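Long-range contacts in Lysine/ornithine decarboxylase (Selenomonas ruminantium, PDB 5GJN), which decarboxylates L-lysine to cadaverine and L-ornithine to putrescine with similar efficiency, using pyridoxal 5'-phosphate as cofactor: residues A[1-6]-A[27-32]; A[76-81]-A[106-111]; A[155-160]-A[197-202]. All coordinates share one frame; numbering follows the deposited sequence.

In the fold
Along the chain the three contacts follow one another in series, each closing before the next opens. Contact 1 lays the N-terminal loop on helix 27-40, which leads into the cofactor-binding barrel. Contact 2 joins helix 74-82 to the end of helix 99-107, and contact 3 joins the start of helix 159-168 to helix 188-206; both lie among the helices around the parallel strands of that barrel. Centres of contacts 1 and 2, and of contacts 2 and 3, are 29 Å apart, whereas contacts 1 and 3, 39 Å apart, lie on opposite sides of the chain's centre. Contacts 2 and 3 also reach the second subunit, so parts of the barrel's helical layer take part in the homodimer.

Contact 1 of 3, residues A[1-6]-A[27-32]; sequences MKNFRL and LDKVEE
Lys29 NZ reaches from helix 27-40 to the N-terminal loop and forms a weak hydrogen bond to Lys2 O, 3.4 Å away. The helix precedes strand 44-49 of the TIM-type (beta/alpha) barrel that binds the cofactor in this family, and segment 1-6 runs over it before helix 8-17 begins. A lysine suits this place because its aliphatic stem can lie against the loop while its ammonium group reaches a backbone oxygen. The stem leaves the helix with CG anti to the backbone N (chi1 -178°) and bends at chi2, 54°, which carries CD, CE and NZ past Lys2 O, 3.5 Å from Lys29 CE. Glu32, one helical turn on, offers its carboxylate to the same ammonium group in a salt bridge, although the position of OE2 is doubtful and Met1 beside it is ill-defined. Replacing Glu32 by an alanine would remove the carboxylate, and Lys29 NZ would probably lose its imprecisely placed countercharge and be freer to swing. Phe4, whose ring meets Phe371 edge-to-face, marks the buried end of the contact and shares a backbone hydrogen bond with Thr263. At this end the CB methylenes meet, Phe4 CB lying 4.3 Å from Lys29 CB.

Contact 2 of 3, residues A[76-81]-A[106-111]; sequences EMEILH and ADYNVR
Tyr108 reaches from the end of helix 99-107 to Met77, Glu78 and His81 on helix 74-82, two helices of the cofactor-binding barrel's outer layer. From CB, which points toward the facing helix, the side chain leaves with CG beside the backbone N (chi1 -57°), carrying the ring toward helix 74-82. On one flank CD2 meets Met77 CB at 3.9 Å. CE1 lies over the centre of one face of the His81 ring, with CD1 beside it, and comes within 3.3 Å of His81 ND1. The two rings form an offset stack, with centroids 4.2 Å apart and planes inclined by 23°. His81 CB also sits over the tyrosine face in a CH-pi contact, 3.9 Å from the centroid, while Asp107 CB lies over the rim of the opposite face. Farther out, Glu78 CG approaches the ring edge and is 3.7 Å from Tyr108 OH.

At the tip, this hydroxyl is linked through a water to Glu78 OE2, to which the water donates; Glu78 OE1 is bonded to Tyr364 OH of the second subunit. Toward the barrel strands, Met77 SD touches Val110 CG2 at 4.1 Å. The apolar methionine and valine both pack on Met90 of strand 90-92, while tyrosine offers a ring face and CH edges to its neighbours and a hydroxyl to the water. The chemistry is thus graded: apolar contact toward the strands, ring stacking outside it, and a water-linked polar edge connected through Glu78 to the dimer partner.

Contact 3 of 3, residues A[155-160]-A[197-202]; sequences PVEEAL and ARRLFD
Glu157 OE2 and Arg199 NH2 form a salt bridge of 2.8 Å between segment 155-160 and the facing helix 188-206. Its hydrogen bond is weak, bent to 130° at the hydrogen, although the oxygen approaches the guanidinium edge near its plane. The carboxylate and guanidinium planes are inclined by 27°. A water bridges the pair as well, donating to Glu157 OE1 and accepting from Arg199 NE at 2.6 Å, so both carboxylate oxygens are linked to the arginine. Arg199 is long enough to reach Glu157: its stem stays extended until a bend at chi3, 87°, turns the charged group toward the glutamate. These opposite charges suit the exposed margin.

Inward, Val156 CG1 passes obliquely by the guanidinium and also meets Leu200 CD1 at 4.2 Å. The same leucine methyl touches Ala159 CB at 4.1 Å, where the small alanine leaves room for it and probably helps the close approach. Its other methyl, CD2, faces Leu160 CD1 at 4.2 Å, while both methyls of Leu160 lie 3.6 Å from Leu200 O. Leu200 therefore places its two branches against different parts of the opposing segment, a suitable role for a forked apolar chain.

The contact joins neighbouring helices of the pyridoxal-binding barrel's outer layer. Nearby, Glu158 OE1 forms a salt bridge to Arg277 of the second subunit. Beneath the helices, Ala159 rests on Val135 and Ile137 of strand 132-138, and Leu200 on Ile176 of the adjoining parallel strand 172-177, so the helix pair sits across two neighbouring barrel strands.

Contact 1 of 3, residues A[1-6]-A[27-32]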
loop_
_atom_site.group_PDB
_atom_site.type_symbol
_atom_site.label_atom_id
_atom_site.label_comp_id
_atom_site.label_asym_id
_atom_site.label_seq_id
_atom_site.Cartn_x
_atom_site.Cartn_y
_atom_site.Cartn_z
ATOM N N MET A 1 -11.270 -14.226 -28.272
ATOM C CA MET A 1 -10.385 -14.181 -27.121
ATOM C C MET A 1 -10.961 -13.248 -26.067
ATOM O O MET A 1 -10.683 -12.058 -26.036
ATOM C CB MET A 1 -8.991 -13.744 -27.537
ATOM C CG MET A 1 -8.459 -14.485 -28.747
ATOM S SD MET A 1 -8.478 -13.498 -30.255
ATOM C CE MET A 1 -10.200 -13.641 -30.715
ATOM N N LYS A 2 -11.784 -13.826 -25.216
ATOM C CA LYS A 2 -12.502 -13.100 -24.199
ATOM C C LYS A 2 -11.603 -12.803 -23.010
ATOM O O LYS A 2 -10.606 -13.466 -22.792
ATOM C CB LYS A 2 -13.689 -13.943 -23.749
ATOM C CG LYS A 2 -13.359 -15.425 -23.665
ATOM C CD LYS A 2 -14.583 -16.324 -23.595
ATOM C CE LYS A 2 -14.162 -17.788 -23.598
ATOM N NZ LYS A 2 -14.788 -18.598 -22.516
ATOM N N ASN A 3 -11.969 -11.795 -22.242
ATOM C CA ASN A 3 -11.308 -11.536 -20.984
ATOM C C ASN A 3 -11.596 -12.685 -20.042
ATOM O O ASN A 3 -12.694 -13.200 -20.020
ATOM C CB ASN A 3 -11.812 -10.241 -20.370
ATOM C CG ASN A 3 -11.305 -9.015 -21.091
ATOM O OD1 ASN A 3 -10.503 -9.108 -22.003
ATOM N ND2 ASN A 3 -11.775 -7.862 -20.679
ATOM N N PHE A 4 -10.608 -13.088 -19.262
ATOM C CA PHE A 4 -10.811 -14.132 -18.323
ATOM C C PHE A 4 -11.911 -13.789 -17.296
ATOM O O PHE A 4 -11.945 -12.653 -16.706
ATOM C CB PHE A 4 -9.504 -14.452 -17.625
ATOM C CG PHE A 4 -9.620 -15.586 -16.645
ATOM C CD1 PHE A 4 -10.004 -16.846 -17.094
ATOM C CD2 PHE A 4 -9.389 -15.396 -15.293
ATOM C CE1 PHE A 4 -10.125 -17.892 -16.233
ATOM C CE2 PHE A 4 -9.495 -16.450 -14.407
ATOM C CZ PHE A 4 -9.849 -17.717 -14.888
ATOM N N ARG A 5 -12.798 -14.765 -17.074
ATOM C CA ARG A 5 -13.945 -14.545 -16.217
ATOM C C ARG A 5 -14.446 -15.899 -15.706
ATOM O O ARG A 5 -14.835 -16.745 -16.522
ATOM C CB ARG A 5 -15.032 -13.779 -16.992
ATOM C CG ARG A 5 -16.336 -13.682 -16.209
ATOM C CD ARG A 5 -17.353 -12.707 -16.774
ATOM N NE ARG A 5 -18.527 -12.680 -15.888
ATOM C CZ ARG A 5 -19.559 -11.842 -15.982
ATOM N NH1 ARG A 5 -19.622 -10.922 -16.940
ATOM N NH2 ARG A 5 -20.540 -11.922 -15.086
ATOM N N LEU A 6 -14.412 -16.105 -14.385
ATOM C CA LEU A 6 -14.905 -17.300 -13.728
ATOM C C LEU A 6 -16.431 -17.286 -13.803
ATOM O O LEU A 6 -17.053 -16.216 -13.780
ATOM C CB LEU A 6 -14.464 -17.421 -12.267
ATOM C CG LEU A 6 -12.947 -17.565 -12.086
ATOM C CD1 LEU A 6 -12.522 -17.340 -10.651
ATOM C CD2 LEU A 6 -12.424 -18.870 -12.645
ATOM N N LEU A 27 -3.150 -18.480 -16.894
ATOM C CA LEU A 27 -1.954 -18.536 -17.703
ATOM C C LEU A 27 -2.241 -18.542 -19.215
ATOM O O LEU A 27 -1.563 -17.839 -19.992
ATOM C CB LEU A 27 -1.076 -19.668 -17.288
ATOM C CG LEU A 27 -0.576 -19.615 -15.840
ATOM C CD1 LEU A 27 0.340 -20.794 -15.568
ATOM C CD2 LEU A 27 0.176 -18.298 -15.567
ATOM N N ASP A 28 -3.326 -19.188 -19.602
ATOM C CA ASP A 28 -3.733 -19.216 -21.014
ATOM C C ASP A 28 -4.087 -17.847 -21.482
ATOM O O ASP A 28 -3.824 -17.527 -22.630
ATOM C CB ASP A 28 -4.940 -20.139 -21.245
ATOM C CG ASP A 28 -4.569 -21.630 -21.268
ATOM O OD1 ASP A 28 -3.390 -22.040 -21.107
ATOM O OD2 ASP A 28 -5.525 -22.397 -21.440
ATOM N N LYS A 29 -4.775 -17.034 -20.670
ATOM C CA LYS A 29 -5.066 -15.684 -21.130
ATOM C C LYS A 29 -3.767 -14.824 -21.253
ATOM O O LYS A 29 -3.599 -14.025 -22.205
ATOM C CB LYS A 29 -6.098 -15.010 -20.248
ATOM C CG LYS A 29 -6.506 -13.632 -20.655
ATOM C CD LYS A 29 -7.016 -13.460 -22.114
ATOM C CE LYS A 29 -7.427 -12.007 -22.328
ATOM N NZ LYS A 29 -7.966 -11.563 -23.636
ATOM N N VAL A 30 -2.863 -14.969 -20.288
ATOM C CA VAL A 30 -1.576 -14.270 -20.376
ATOM C C VAL A 30 -0.889 -14.651 -21.686
ATOM O O VAL A 30 -0.452 -13.776 -22.454
ATOM C CB VAL A 30 -0.614 -14.584 -19.221
ATOM C CG1 VAL A 30 0.675 -13.846 -19.457
ATOM C CG2 VAL A 30 -1.187 -14.149 -17.871
ATOM N N GLU A 31 -0.867 -15.952 -21.991
ATOM C CA GLU A 31 -0.190 -16.404 -23.223
ATOM C C GLU A 31 -0.854 -15.844 -24.481
ATOM O O GLU A 31 -0.177 -15.440 -25.424
ATOM C CB GLU A 31 -0.134 -17.931 -23.237
ATOM C CG GLU A 31 0.467 -18.542 -24.504
ATOM C CD GLU A 31 0.706 -20.061 -24.318
ATOM O OE1 GLU A 31 0.023 -20.682 -23.503
ATOM O OE2 GLU A 31 1.590 -20.624 -24.956
ATOM N N GLU A 32 -2.176 -15.786 -24.457
ATOM C CA GLU A 32 -2.934 -15.240 -25.558
ATOM C C GLU A 32 -2.610 -13.768 -25.755
ATOM O O GLU A 32 -2.387 -13.334 -26.857
ATOM C CB GLU A 32 -4.425 -15.422 -25.303
ATOM C CG GLU A 32 -5.336 -14.726 -26.285
ATOM C CD GLU A 32 -6.792 -15.060 -26.054
ATOM O OE1 GLU A 32 -7.207 -16.174 -26.409
ATOM O OE2 GLU A 32 -7.528 -14.214 -25.522
#

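Contact 2 of 3, residues A[76-81]-A[106-111]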
loop_
_atom_site.group_PDB
_atom_site.type_symbol
_atom_site.label_atom_id
_atom_site.label_comp_id
_atom_site.label_asym_id
_atom_site.label_seq_id
_atom_site.Cartn_x
_atom_site.Cartn_y
_atom_site.Cartn_z
ATOM N N GLU A 76 12.926 -7.009 -7.906
ATOM C CA GLU A 76 12.312 -7.555 -9.075
ATOM C C GLU A 76 13.336 -8.506 -9.742
ATOM O O GLU A 76 12.947 -9.577 -10.215
ATOM C CB GLU A 76 11.856 -6.491 -10.061
ATOM C CG GLU A 76 10.540 -5.829 -9.557
ATOM C CD GLU A 76 9.819 -4.926 -10.540
ATOM O OE1 GLU A 76 10.382 -4.491 -11.539
ATOM O OE2 GLU A 76 8.643 -4.629 -10.249
ATOM N N MET A 77 14.600 -8.112 -9.750
ATOM C CA MET A 77 15.655 -8.927 -10.317
ATOM C C MET A 77 15.762 -10.229 -9.546
ATOM O O MET A 77 15.944 -11.264 -10.133
ATOM C CB MET A 77 16.988 -8.185 -10.309
ATOM C CG MET A 77 17.093 -7.042 -11.304
ATOM S SD MET A 77 18.620 -6.108 -11.215
ATOM C CE MET A 77 18.024 -4.486 -10.818
ATOM N N GLU A 78 15.637 -10.149 -8.229
ATOM C CA GLU A 78 15.685 -11.311 -7.358
ATOM C C GLU A 78 14.542 -12.289 -7.587
ATOM O O GLU A 78 14.763 -13.481 -7.617
ATOM C CB GLU A 78 15.741 -10.889 -5.891
ATOM C CG GLU A 78 17.132 -10.536 -5.402
ATOM C CD GLU A 78 17.138 -9.585 -4.221
ATOM O OE1 GLU A 78 16.061 -9.275 -3.689
ATOM O OE2 GLU A 78 18.232 -9.146 -3.828
ATOM N N ILE A 79 13.330 -11.774 -7.764
ATOM C CA ILE A 79 12.194 -12.584 -8.134
ATOM C C ILE A 79 12.442 -13.362 -9.407
ATOM O O ILE A 79 12.231 -14.570 -9.447
ATOM C CB ILE A 79 10.861 -11.752 -8.250
ATOM C CG1 ILE A 79 10.336 -11.323 -6.874
ATOM C CG2 ILE A 79 9.769 -12.629 -8.880
ATOM C CD1 ILE A 79 9.489 -10.041 -6.936
ATOM N N LEU A 80 12.935 -12.691 -10.442
ATOM C CA LEU A 80 13.218 -13.322 -11.683
ATOM C C LEU A 80 14.391 -14.329 -11.569
ATOM O O LEU A 80 14.314 -15.423 -12.062
ATOM C CB LEU A 80 13.582 -12.291 -12.734
ATOM C CG LEU A 80 12.411 -11.477 -13.282
ATOM C CD1 LEU A 80 13.024 -10.387 -14.140
ATOM C CD2 LEU A 80 11.415 -12.308 -14.077
ATOM N N HIS A 81 15.447 -13.914 -10.900
ATOM C CA HIS A 81 16.553 -14.773 -10.661
ATOM C C HIS A 81 16.184 -16.150 -10.048
ATOM O O HIS A 81 16.675 -17.187 -10.521
ATOM C CB HIS A 81 17.574 -14.114 -9.783
ATOM C CG HIS A 81 18.686 -15.045 -9.369
ATOM N ND1 HIS A 81 19.677 -15.437 -10.244
ATOM C CD2 HIS A 81 18.971 -15.649 -8.187
ATOM C CE1 HIS A 81 20.545 -16.208 -9.614
ATOM N NE2 HIS A 81 20.137 -16.371 -8.375
ATOM N N ALA A 106 24.730 -6.165 -11.547
ATOM C CA ALA A 106 26.043 -6.779 -11.783
ATOM C C ALA A 106 26.027 -8.299 -11.409
ATOM O O ALA A 106 26.530 -9.111 -12.173
ATOM C CB ALA A 106 27.133 -6.033 -11.034
ATOM N N ASP A 107 25.403 -8.677 -10.293
ATOM C CA ASP A 107 25.327 -10.117 -9.914
ATOM C C ASP A 107 24.623 -10.965 -10.923
ATOM O O ASP A 107 25.037 -12.107 -11.120
ATOM C CB ASP A 107 24.603 -10.347 -8.585
ATOM C CG ASP A 107 25.408 -9.876 -7.378
ATOM O OD1 ASP A 107 26.599 -9.629 -7.556
ATOM O OD2 ASP A 107 24.838 -9.685 -6.273
ATOM N N TYR A 108 23.554 -10.438 -11.561
ATOM C CA TYR A 108 22.747 -11.254 -12.455
ATOM C C TYR A 108 22.970 -10.996 -13.939
ATOM O O TYR A 108 22.177 -11.467 -14.800
ATOM C CB TYR A 108 21.260 -11.074 -12.119
ATOM C CG TYR A 108 20.925 -11.393 -10.697
ATOM C CD1 TYR A 108 21.442 -12.569 -10.081
ATOM C CD2 TYR A 108 20.112 -10.540 -9.922
ATOM C CE1 TYR A 108 21.148 -12.838 -8.760
ATOM C CE2 TYR A 108 19.816 -10.799 -8.600
ATOM C CZ TYR A 108 20.322 -11.968 -8.027
ATOM O OH TYR A 108 20.085 -12.267 -6.742
ATOM N N ASN A 109 24.030 -10.269 -14.247
ATOM C CA ASN A 109 24.456 -10.038 -15.660
ATOM C C ASN A 109 23.494 -9.112 -16.419
ATOM O O ASN A 109 23.311 -9.279 -17.610
ATOM C CB ASN A 109 24.577 -11.373 -16.440
ATOM C CG ASN A 109 25.384 -12.440 -15.678
ATOM O OD1 ASN A 109 26.487 -12.169 -15.208
ATOM N ND2 ASN A 109 24.847 -13.624 -15.595
ATOM N N VAL A 110 22.854 -8.184 -15.726
ATOM C CA VAL A 110 22.033 -7.225 -16.423
ATOM C C VAL A 110 23.040 -6.219 -17.059
ATOM O O VAL A 110 23.838 -5.618 -16.335
ATOM C CB VAL A 110 21.107 -6.483 -15.471
ATOM C CG1 VAL A 110 20.292 -5.413 -16.238
ATOM C CG2 VAL A 110 20.228 -7.423 -14.727
ATOM N N ARG A 111 23.005 -6.090 -18.382
ATOM C CA ARG A 111 23.825 -5.128 -19.102
ATOM C C ARG A 111 23.106 -3.915 -19.678
ATOM O O ARG A 111 23.754 -3.012 -20.175
ATOM C CB ARG A 111 24.552 -5.810 -20.252
ATOM C CG ARG A 111 25.001 -7.211 -19.947
ATOM C CD ARG A 111 26.500 -7.297 -19.798
ATOM N NE ARG A 111 27.005 -6.428 -18.753
ATOM C CZ ARG A 111 27.956 -5.524 -18.937
ATOM N NH1 ARG A 111 28.496 -5.371 -20.127
ATOM N NH2 ARG A 111 28.363 -4.774 -17.931
HETATM O O HOH W 1 20.561 -10.163 -4.778
#

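Contact 3 of 3, residues A[155-160]-A[197-202]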
loop_
_atom_site.group_PDB
_atom_site.type_symbol
_atom_site.label_atom_id
_atom_site.label_comp_id
_atom_site.label_asym_id
_atom_site.label_seq_id
_atom_site.Cartn_x
_atom_site.Cartn_y
_atom_site.Cartn_z
ATOM N N PRO A 155 14.774 16.171 -22.049
ATOM C CA PRO A 155 14.341 16.912 -23.209
ATOM C C PRO A 155 14.971 16.295 -24.417
ATOM O O PRO A 155 16.142 15.896 -24.391
ATOM C CB PRO A 155 14.917 18.348 -22.944
ATOM C CG PRO A 155 14.804 18.430 -21.439
ATOM C CD PRO A 155 15.363 17.077 -21.037
ATOM N N VAL A 156 14.178 16.224 -25.476
ATOM C CA VAL A 156 14.579 15.645 -26.716
ATOM C C VAL A 156 15.886 16.195 -27.123
ATOM O O VAL A 156 16.797 15.452 -27.462
ATOM C CB VAL A 156 13.517 15.924 -27.792
ATOM C CG1 VAL A 156 14.076 15.604 -29.161
ATOM C CG2 VAL A 156 12.281 15.145 -27.501
ATOM N N GLU A 157 16.025 17.525 -27.065
ATOM C CA GLU A 157 17.249 18.132 -27.543
ATOM C C GLU A 157 18.461 18.021 -26.568
ATOM O O GLU A 157 19.560 18.404 -26.902
ATOM C CB GLU A 157 16.988 19.572 -28.033
ATOM C CG GLU A 157 15.961 19.705 -29.216
ATOM C CD GLU A 157 16.202 18.727 -30.399
ATOM O OE1 GLU A 157 17.381 18.452 -30.788
ATOM O OE2 GLU A 157 15.190 18.197 -30.944
ATOM N N GLU A 158 18.248 17.424 -25.411
ATOM C CA GLU A 158 19.342 17.032 -24.540
ATOM C C GLU A 158 19.805 15.567 -24.714
ATOM O O GLU A 158 20.820 15.181 -24.177
ATOM C CB GLU A 158 18.914 17.280 -23.104
ATOM C CG GLU A 158 20.030 17.376 -22.093
ATOM C CD GLU A 158 19.517 17.687 -20.704
ATOM O OE1 GLU A 158 19.966 17.024 -19.757
ATOM O OE2 GLU A 158 18.673 18.586 -20.564
ATOM N N ALA A 159 19.059 14.773 -25.477
ATOM C CA ALA A 159 19.214 13.321 -25.502
ATOM C C ALA A 159 20.551 12.834 -25.961
ATOM O O ALA A 159 21.188 12.016 -25.289
ATOM C CB ALA A 159 18.062 12.643 -26.272
ATOM N N LEU A 160 21.025 13.335 -27.088
ATOM C CA LEU A 160 22.293 12.906 -27.613
ATOM C C LEU A 160 23.509 13.402 -26.765
ATOM O O LEU A 160 24.492 12.700 -26.687
ATOM C CB LEU A 160 22.419 13.304 -29.093
ATOM C CG LEU A 160 21.303 12.748 -30.021
ATOM C CD1 LEU A 160 21.396 13.219 -31.466
ATOM C CD2 LEU A 160 21.313 11.231 -30.024
ATOM N N ALA A 197 12.612 9.796 -32.911
ATOM C CA ALA A 197 13.674 8.858 -32.649
ATOM C C ALA A 197 14.513 8.678 -33.894
ATOM O O ALA A 197 15.710 8.600 -33.811
ATOM C CB ALA A 197 13.105 7.537 -32.181
ATOM N N ARG A 198 13.872 8.626 -35.048
ATOM C CA ARG A 198 14.581 8.445 -36.302
ATOM C C ARG A 198 15.538 9.599 -36.536
ATOM O O ARG A 198 16.659 9.394 -36.952
ATOM C CB ARG A 198 13.600 8.333 -37.462
ATOM C CG ARG A 198 14.244 8.140 -38.819
ATOM C CD ARG A 198 14.861 6.765 -38.951
ATOM N NE ARG A 198 16.284 6.785 -38.683
ATOM C CZ ARG A 198 17.033 5.708 -38.530
ATOM N NH1 ARG A 198 16.500 4.507 -38.605
ATOM N NH2 ARG A 198 18.319 5.838 -38.300
ATOM N N ARG A 199 15.102 10.809 -36.242
ATOM C CA ARG A 199 15.976 11.953 -36.392
ATOM C C ARG A 199 17.170 11.888 -35.456
ATOM O O ARG A 199 18.283 12.131 -35.863
ATOM C CB ARG A 199 15.212 13.242 -36.152
ATOM C CG ARG A 199 16.079 14.481 -36.197
ATOM C CD ARG A 199 15.256 15.727 -35.966
ATOM N NE ARG A 199 15.105 16.036 -34.561
ATOM C CZ ARG A 199 13.946 16.061 -33.935
ATOM N NH1 ARG A 199 12.839 15.777 -34.583
ATOM N NH2 ARG A 199 13.897 16.365 -32.661
ATOM N N LEU A 200 16.933 11.532 -34.204
ATOM C CA LEU A 200 18.070 11.426 -33.253
ATOM C C LEU A 200 19.055 10.312 -33.611
ATOM O O LEU A 200 20.257 10.425 -33.419
ATOM C CB LEU A 200 17.509 11.236 -31.854
ATOM C CG LEU A 200 16.571 12.354 -31.355
ATOM C CD1 LEU A 200 16.216 12.076 -29.903
ATOM C CD2 LEU A 200 17.234 13.704 -31.391
ATOM N N PHE A 201 18.545 9.175 -34.074
ATOM C CA PHE A 201 19.403 8.109 -34.545
ATOM C C PHE A 201 20.358 8.554 -35.691
ATOM O O PHE A 201 21.546 8.290 -35.647
ATOM C CB PHE A 201 18.575 6.876 -34.976
ATOM C CG PHE A 201 18.327 5.878 -33.882
ATOM C CD1 PHE A 201 17.634 6.202 -32.744
ATOM C CD2 PHE A 201 18.655 4.566 -34.097
ATOM C CE1 PHE A 201 17.378 5.269 -31.767
ATOM C CE2 PHE A 201 18.384 3.613 -33.145
ATOM C CZ PHE A 201 17.718 3.955 -31.991
ATOM N N ASP A 202 19.826 9.301 -36.652
ATOM C CA ASP A 202 20.619 9.880 -37.742
ATOM C C ASP A 202 21.635 10.921 -37.234
ATOM O O ASP A 202 22.808 10.791 -37.542
ATOM C CB ASP A 202 19.697 10.563 -38.745
ATOM C CG ASP A 202 18.860 9.565 -39.503
ATOM O OD1 ASP A 202 19.130 8.374 -39.349
ATOM O OD2 ASP A 202 17.950 10.010 -40.195
HETATM O O HOH W 2 17.050 17.404 -33.495
#